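Local atomic coordinates of putative thioesterase (Novosphingobium aromaticivorans, PDB entry 3CJY), a protein that is a putative double-hotdog thioesterase that binds calcium and probably hydrolyses acyl-CoA thioesters. Residues A33-A44 with G59-L69. Residues are numbered along the deposited sequence; the frame is centred on the assembly and turned at random. Where two conformers were deposited one is given.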
ATOM      1  N   ALA A  33      -8.952  16.587  18.611  1.00 19.54           N
ATOM      2  CA  ALA A  33      -9.671  16.797  17.366  1.00 17.23           C
ATOM      3  C   ALA A  33      -8.645  17.150  16.313  1.00 16.38           C
ATOM      4  O   ALA A  33      -8.004  18.224  16.371  1.00 17.17           O
ATOM      5  CB  ALA A  33     -10.656  17.884  17.515  1.00 15.80           C
ATOM      6  N   TYR A  34      -8.503  16.272  15.329  0.70 16.18           N
ATOM      7  CA  TYR A  34      -7.556  16.500  14.245  0.70 15.81           C
ATOM      8  C   TYR A  34      -8.161  15.975  12.963  0.70 15.25           C
ATOM      9  O   TYR A  34      -9.105  15.172  12.969  0.70 14.85           O
ATOM     10  CB  TYR A  34      -6.192  15.844  14.537  0.70 17.19           C
ATOM     11  CG  TYR A  34      -6.352  14.431  15.023  0.70 17.08           C
ATOM     12  CD1 TYR A  34      -6.412  13.357  14.133  0.70 22.22           C
ATOM     13  CD2 TYR A  34      -6.507  14.173  16.383  0.70 19.81           C
ATOM     14  CE1 TYR A  34      -6.614  12.071  14.592  0.70 21.55           C
ATOM     15  CE2 TYR A  34      -6.701  12.899  16.839  0.70 20.84           C
ATOM     16  CZ  TYR A  34      -6.769  11.857  15.944  0.70 22.14           C
ATOM     17  OH  TYR A  34      -6.945  10.594  16.458  0.70 23.57           O
ATOM     18  N   LEU A  35      -7.602  16.451  11.870  1.00 15.25           N
ATOM     19  CA  LEU A  35      -8.006  16.058  10.536  1.00 14.39           C
ATOM     20  C   LEU A  35      -7.882  14.549  10.378  1.00 14.28           C
ATOM     21  O   LEU A  35      -6.842  13.929  10.670  1.00 13.19           O
ATOM     22  CB  LEU A  35      -7.159  16.794   9.482  1.00 15.61           C
ATOM     23  CG  LEU A  35      -7.466  16.502   8.011  1.00 13.97           C
ATOM     24  CD1 LEU A  35      -8.880  16.909   7.598  1.00 15.45           C
ATOM     25  CD2 LEU A  35      -6.409  17.221   7.142  1.00 14.18           C
ATOM     26  N   PHE A  36      -9.020  13.983   9.986  1.00 13.52           N
ATOM     27  CA  PHE A  36      -9.155  12.565   9.666  1.00 14.21           C
ATOM     28  C   PHE A  36      -8.146  12.170   8.581  1.00 14.85           C
ATOM     29  O   PHE A  36      -8.034  12.817   7.553  1.00 14.40           O
ATOM     30  CB  PHE A  36     -10.621  12.309   9.229  1.00 13.05           C
ATOM     31  CG  PHE A  36     -10.935  10.897   8.846  1.00 14.16           C
ATOM     32  CD1 PHE A  36     -10.479   9.828   9.578  1.00 16.24           C
ATOM     33  CD2 PHE A  36     -11.770  10.674   7.760  1.00 16.51           C
ATOM     34  CE1 PHE A  36     -10.822   8.519   9.216  1.00 16.17           C
ATOM     35  CE2 PHE A  36     -12.104   9.378   7.376  1.00 16.06           C
ATOM     36  CZ  PHE A  36     -11.642   8.316   8.130  1.00 16.09           C
ATOM     37  N   GLY A  37      -7.419  11.085   8.840  1.00 15.34           N
ATOM     38  CA  GLY A  37      -6.405  10.608   7.902  1.00 15.75           C
ATOM     39  C   GLY A  37      -6.969  10.372   6.517  1.00 14.87           C
ATOM     40  O   GLY A  37      -6.359  10.764   5.523  1.00 14.35           O
ATOM     41  N   GLY A  38      -8.138   9.718   6.471  1.00 14.50           N
ATOM     42  CA  GLY A  38      -8.795   9.441   5.212  1.00 14.03           C
ATOM     43  C   GLY A  38      -9.144  10.687   4.442  1.00 13.32           C
ATOM     44  O   GLY A  38      -9.152  10.704   3.197  1.00 13.33           O
ATOM     45  N   ALA A  39      -9.455  11.740   5.189  1.00 12.59           N
ATOM     46  CA  ALA A  39      -9.777  13.045   4.557  1.00 12.07           C
ATOM     47  C   ALA A  39      -8.496  13.627   3.981  1.00 13.07           C
ATOM     48  O   ALA A  39      -8.503  14.237   2.953  1.00 12.43           O
ATOM     49  CB  ALA A  39     -10.388  14.030   5.555  1.00 11.27           C
ATOM     50  N   SER A  40      -7.394  13.418   4.665  1.00 14.04           N
ATOM     51  CA  SER A  40      -6.095  13.873   4.158  1.00 14.97           C
ATOM     52  C   SER A  40      -5.823  13.194   2.807  1.00 14.57           C
ATOM     53  O   SER A  40      -5.412  13.857   1.844  1.00 15.07           O
ATOM     54  CB  SER A  40      -4.974  13.572   5.144  1.00 14.79           C
ATOM     55  OG  SER A  40      -5.099  14.447   6.264  1.00 15.70           O
HETATM   56  N   MSE A  41      -6.011  11.885   2.789  1.00 14.61           N
HETATM   57  CA  MSE A  41      -5.826  11.125   1.559  0.50 13.98           C
HETATM   58  C   MSE A  41      -6.785  11.626   0.476  1.00 14.56           C
HETATM   59  O   MSE A  41      -6.360  11.941  -0.658  1.00 15.08           O
HETATM   60  CB  MSE A  41      -5.971   9.622   1.744  0.50 14.39           C
HETATM   61  CG  MSE A  41      -5.991   8.952   0.388  0.50 12.82           C
HETATM   62 SE   MSE A  41      -4.249   8.999  -0.574  0.38 13.65          SE
HETATM   63  CE  MSE A  41      -3.470   7.518   0.388  0.50 10.52           C
ATOM     64  N   ALA A  42      -8.052  11.786   0.820  1.00 14.04           N
ATOM     65  CA  ALA A  42      -9.066  12.287  -0.116  1.00 13.81           C
ATOM     66  C   ALA A  42      -8.653  13.600  -0.756  1.00 13.64           C
ATOM     67  O   ALA A  42      -8.777  13.803  -1.959  1.00 14.83           O
ATOM     68  CB  ALA A  42     -10.407  12.437   0.577  1.00 13.50           C
ATOM     69  N   LEU A  43      -8.158  14.515   0.081  1.00 13.68           N
ATOM     70  CA  LEU A  43      -7.743  15.853  -0.342  1.00 13.79           C
ATOM     71  C   LEU A  43      -6.529  15.777  -1.238  1.00 14.35           C
ATOM     72  O   LEU A  43      -6.426  16.468  -2.242  1.00 15.68           O
ATOM     73  CB  LEU A  43      -7.490  16.736   0.891  1.00 13.89           C
ATOM     74  CG  LEU A  43      -8.715  17.306   1.620  1.00 13.08           C
ATOM     75  CD1 LEU A  43      -8.462  17.671   3.093  1.00 14.09           C
ATOM     76  CD2 LEU A  43      -9.271  18.520   0.846  1.00 13.72           C
ATOM     77  N   ALA A  44      -5.613  14.904  -0.879  1.00 15.29           N
ATOM     78  CA  ALA A  44      -4.387  14.761  -1.683  1.00 15.73           C
ATOM     79  C   ALA A  44      -4.765  14.244  -3.077  1.00 15.44           C
ATOM     80  O   ALA A  44      -4.277  14.739  -4.134  1.00 15.02           O
ATOM     81  CB  ALA A  44      -3.408  13.833  -0.971  1.00 14.64           C
ATOM     82  N   GLY A  59      -2.696   5.887  -4.735  1.00 14.94           N
ATOM     83  CA  GLY A  59      -1.898   6.876  -4.001  1.00 15.27           C
ATOM     84  C   GLY A  59      -1.430   6.332  -2.657  1.00 14.86           C
ATOM     85  O   GLY A  59      -2.042   5.442  -2.073  1.00 14.59           O
ATOM     86  N   SER A  60      -0.283   6.827  -2.222  1.00 16.42           N
ATOM     87  CA  SER A  60       0.222   6.501  -0.891  1.00 17.00           C
ATOM     88  C   SER A  60       0.570   7.786  -0.212  1.00 16.94           C
ATOM     89  O   SER A  60       1.118   8.690  -0.839  1.00 17.49           O
ATOM     90  CB  SER A  60       1.448   5.579  -0.929  1.00 18.46           C
ATOM     91  OG  SER A  60       1.118   4.318  -1.528  1.00 27.02           O
ATOM     92  N   LEU A  61       0.244   7.870   1.074  1.00 15.12           N
ATOM     93  CA  LEU A  61       0.505   9.099   1.845  1.00 15.02           C
ATOM     94  C   LEU A  61       1.097   8.714   3.189  1.00 14.85           C
ATOM     95  O   LEU A  61       0.600   7.784   3.833  1.00 14.67           O
ATOM     96  CB  LEU A  61      -0.813   9.851   1.994  1.00 14.84           C
ATOM     97  CG  LEU A  61      -0.959  11.189   2.735  1.00 15.79           C
ATOM     98  CD1 LEU A  61      -2.187  11.906   2.248  1.00 17.37           C
ATOM     99  CD2 LEU A  61      -1.026  10.963   4.247  1.00 19.21           C
ATOM    100  N   GLN A  62       2.169   9.413   3.560  1.00 15.42           N
ATOM    101  CA  GLN A  62       2.879   9.202   4.832  1.00 16.32           C
ATOM    102  C   GLN A  62       2.540  10.328   5.762  1.00 15.35           C
ATOM    103  O   GLN A  62       2.616  11.480   5.371  1.00 13.89           O
ATOM    104  CB  GLN A  62       4.409   9.198   4.625  1.00 17.52           C
ATOM    105  CG  GLN A  62       4.838   8.389   3.431  1.00 23.32           C
ATOM    106  CD  GLN A  62       4.487   6.897   3.569  1.00 30.04           C
ATOM    107  OE1 GLN A  62       4.793   6.275   4.603  1.00 34.61           O
ATOM    108  NE2 GLN A  62       3.864   6.311   2.512  1.00 32.56           N
ATOM    109  N   PHE A  63       2.099  10.004   6.975  1.00 15.42           N
ATOM    110  CA  PHE A  63       1.746  11.031   7.959  1.00 17.05           C
ATOM    111  C   PHE A  63       2.975  11.391   8.777  1.00 17.75           C
ATOM    112  O   PHE A  63       3.579  10.519   9.422  1.00 18.19           O
ATOM    113  CB  PHE A  63       0.633  10.571   8.905  1.00 16.38           C
ATOM    114  CG  PHE A  63      -0.688  10.295   8.222  1.00 16.77           C
ATOM    115  CD1 PHE A  63      -1.445  11.350   7.722  1.00 19.03           C
ATOM    116  CD2 PHE A  63      -1.159   9.012   8.092  1.00 16.44           C
ATOM    117  CE1 PHE A  63      -2.645  11.126   7.096  1.00 21.08           C
ATOM    118  CE2 PHE A  63      -2.364   8.775   7.470  1.00 17.88           C
ATOM    119  CZ  PHE A  63      -3.101   9.823   6.971  1.00 18.30           C
ATOM    120  N   VAL A  64       3.307  12.672   8.777  1.00 17.90           N
ATOM    121  CA  VAL A  64       4.489  13.184   9.440  1.00 19.50           C
ATOM    122  C   VAL A  64       4.134  13.819  10.758  1.00 20.74           C
ATOM    123  O   VAL A  64       4.826  13.645  11.752  1.00 20.78           O
ATOM    124  CB  VAL A  64       5.218  14.184   8.531  1.00 18.83           C
ATOM    125  CG1 VAL A  64       6.458  14.783   9.245  1.00 19.39           C
ATOM    126  CG2 VAL A  64       5.607  13.526   7.175  1.00 18.80           C
ATOM    127  N   SER A  65       3.023  14.547  10.748  0.50 21.26           N
ATOM    128  CA  SER A  65       2.533  15.259  11.930  0.50 21.68           C
ATOM    129  C   SER A  65       1.027  15.470  11.856  0.50 22.08           C
ATOM    130  O   SER A  65       0.412  15.323  10.802  0.50 22.20           O
ATOM    131  CB  SER A  65       3.229  16.608  12.063  0.50 21.96           C
ATOM    132  OG  SER A  65       2.795  17.295  13.220  0.50 22.97           O
ATOM    133  N   PHE A  66       0.458  15.865  12.989  1.00 22.37           N
ATOM    134  CA  PHE A  66      -0.989  16.067  13.124  1.00 22.67           C
ATOM    135  C   PHE A  66      -1.433  17.430  12.646  1.00 20.93           C
ATOM    136  O   PHE A  66      -0.704  18.419  12.738  1.00 22.10           O
ATOM    137  CB  PHE A  66      -1.473  15.887  14.590  1.00 23.27           C
ATOM    138  CG  PHE A  66      -1.637  14.458  15.019  1.00 28.52           C
ATOM    139  CD1 PHE A  66      -2.787  13.746  14.695  1.00 32.53           C
ATOM    140  CD2 PHE A  66      -0.668  13.828  15.791  1.00 32.88           C
ATOM    141  CE1 PHE A  66      -2.963  12.414  15.098  1.00 33.81           C
ATOM    142  CE2 PHE A  66      -0.833  12.484  16.196  1.00 34.34           C
ATOM    143  CZ  PHE A  66      -1.995  11.786  15.853  1.00 35.00           C
ATOM    144  N   THR A  67      -2.656  17.454  12.116  1.00 20.02           N
ATOM    145  CA  THR A  67      -3.309  18.685  11.677  1.00 19.24           C
ATOM    146  C   THR A  67      -4.496  18.957  12.626  1.00 19.04           C
ATOM    147  O   THR A  67      -5.545  18.353  12.514  1.00 18.34           O
ATOM    148  CB  THR A  67      -3.791  18.615  10.240  1.00 19.45           C
ATOM    149  OG1 THR A  67      -2.686  18.231   9.424  1.00 19.10           O
ATOM    150  CG2 THR A  67      -4.346  19.973   9.765  1.00 18.38           C
ATOM    151  N   PRO A  68      -4.295  19.842  13.592  1.00 18.30           N
ATOM    152  CA  PRO A  68      -5.354  20.131  14.524  1.00 18.01           C
ATOM    153  C   PRO A  68      -6.596  20.706  13.890  1.00 17.90           C
ATOM    154  O   PRO A  68      -6.556  21.385  12.851  1.00 17.19           O
ATOM    155  CB  PRO A  68      -4.725  21.193  15.444  1.00 19.61           C
ATOM    156  CG  PRO A  68      -3.248  21.112  15.198  1.00 19.35           C
ATOM    157  CD  PRO A  68      -3.114  20.688  13.796  1.00 18.86           C
ATOM    158  N   LEU A  69      -7.727  20.418  14.515  1.00 16.57           N
ATOM    159  CA  LEU A  69      -8.973  21.084  14.132  1.00 16.17           C
ATOM    160  C   LEU A  69      -8.742  22.586  14.057  1.00 15.62           C
ATOM    161  O   LEU A  69      -8.121  23.187  14.939  1.00 15.65           O
ATOM    162  CB  LEU A  69     -10.046  20.839  15.186  1.00 16.24           C
ATOM    163  CG  LEU A  69     -11.399  21.509  15.075  1.00 15.98           C
ATOM    164  CD1 LEU A  69     -12.192  21.108  13.804  1.00 16.97           C
ATOM    165  CD2 LEU A  69     -12.193  21.157  16.355  1.00 18.15           C
TER
HETATM  166  O   HOH W   1      -4.217  14.872  11.474  1.00 22.44           O
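The first turns of helix 37-52 pack on the end of strand 56-63, while the chain just before the helix pairs with the loop after the strand. This is the helix-on-sheet contact of a hotdog fold, in the N-terminal acyl-CoA thioesterase domain. The axes of segments 37-44 and 59-63 approach to 9.2 Å and cross at 130°. L61 and F63 both point at the helix. L61 CG lies anti to its backbone N (chi1 -180°), and this sets CD1 among M41 CA, S40 O and A44 CB. M41 is a selenomethionine. In the conformer given, its chain bends twice and brings CE to 3.5 Å from G59 O and against L61 CB.

F63 sits at the first turn of the helix. Its CZ lies 3.5 Å from G37 CA. S40 CB meets the ring at its edge, and L61 CD2 lies over one face. A serine in place of F63 would probably leave G37 and S40 without their packing partner and open a gap under the start of the helix.

Y34 and P68 form a single antiparallel bridge, a non-hydrogen-bonded pair flanked by two nearly straight bonds. L69 N donates to A33 O (2.9 Å) from above the carbonyl plane, 39° out of it. L35 N donates to T67 O (2.9 Å), almost in line with the carbonyl. A water joins L35 O to T67 N. In the Y34 conformer given, F66 turns its edge to the face of Y34 in a T-shaped stack, centroids 4.8 Å apart, with F66 CE1 over the ring centre. A33 CB rests on L69 CD2.

Strand 34-35 also pairs with strand 26-27. Strand 56-63 runs between strands 98-107 and 203-211, and helix 178-185 packs beside M41 and A42.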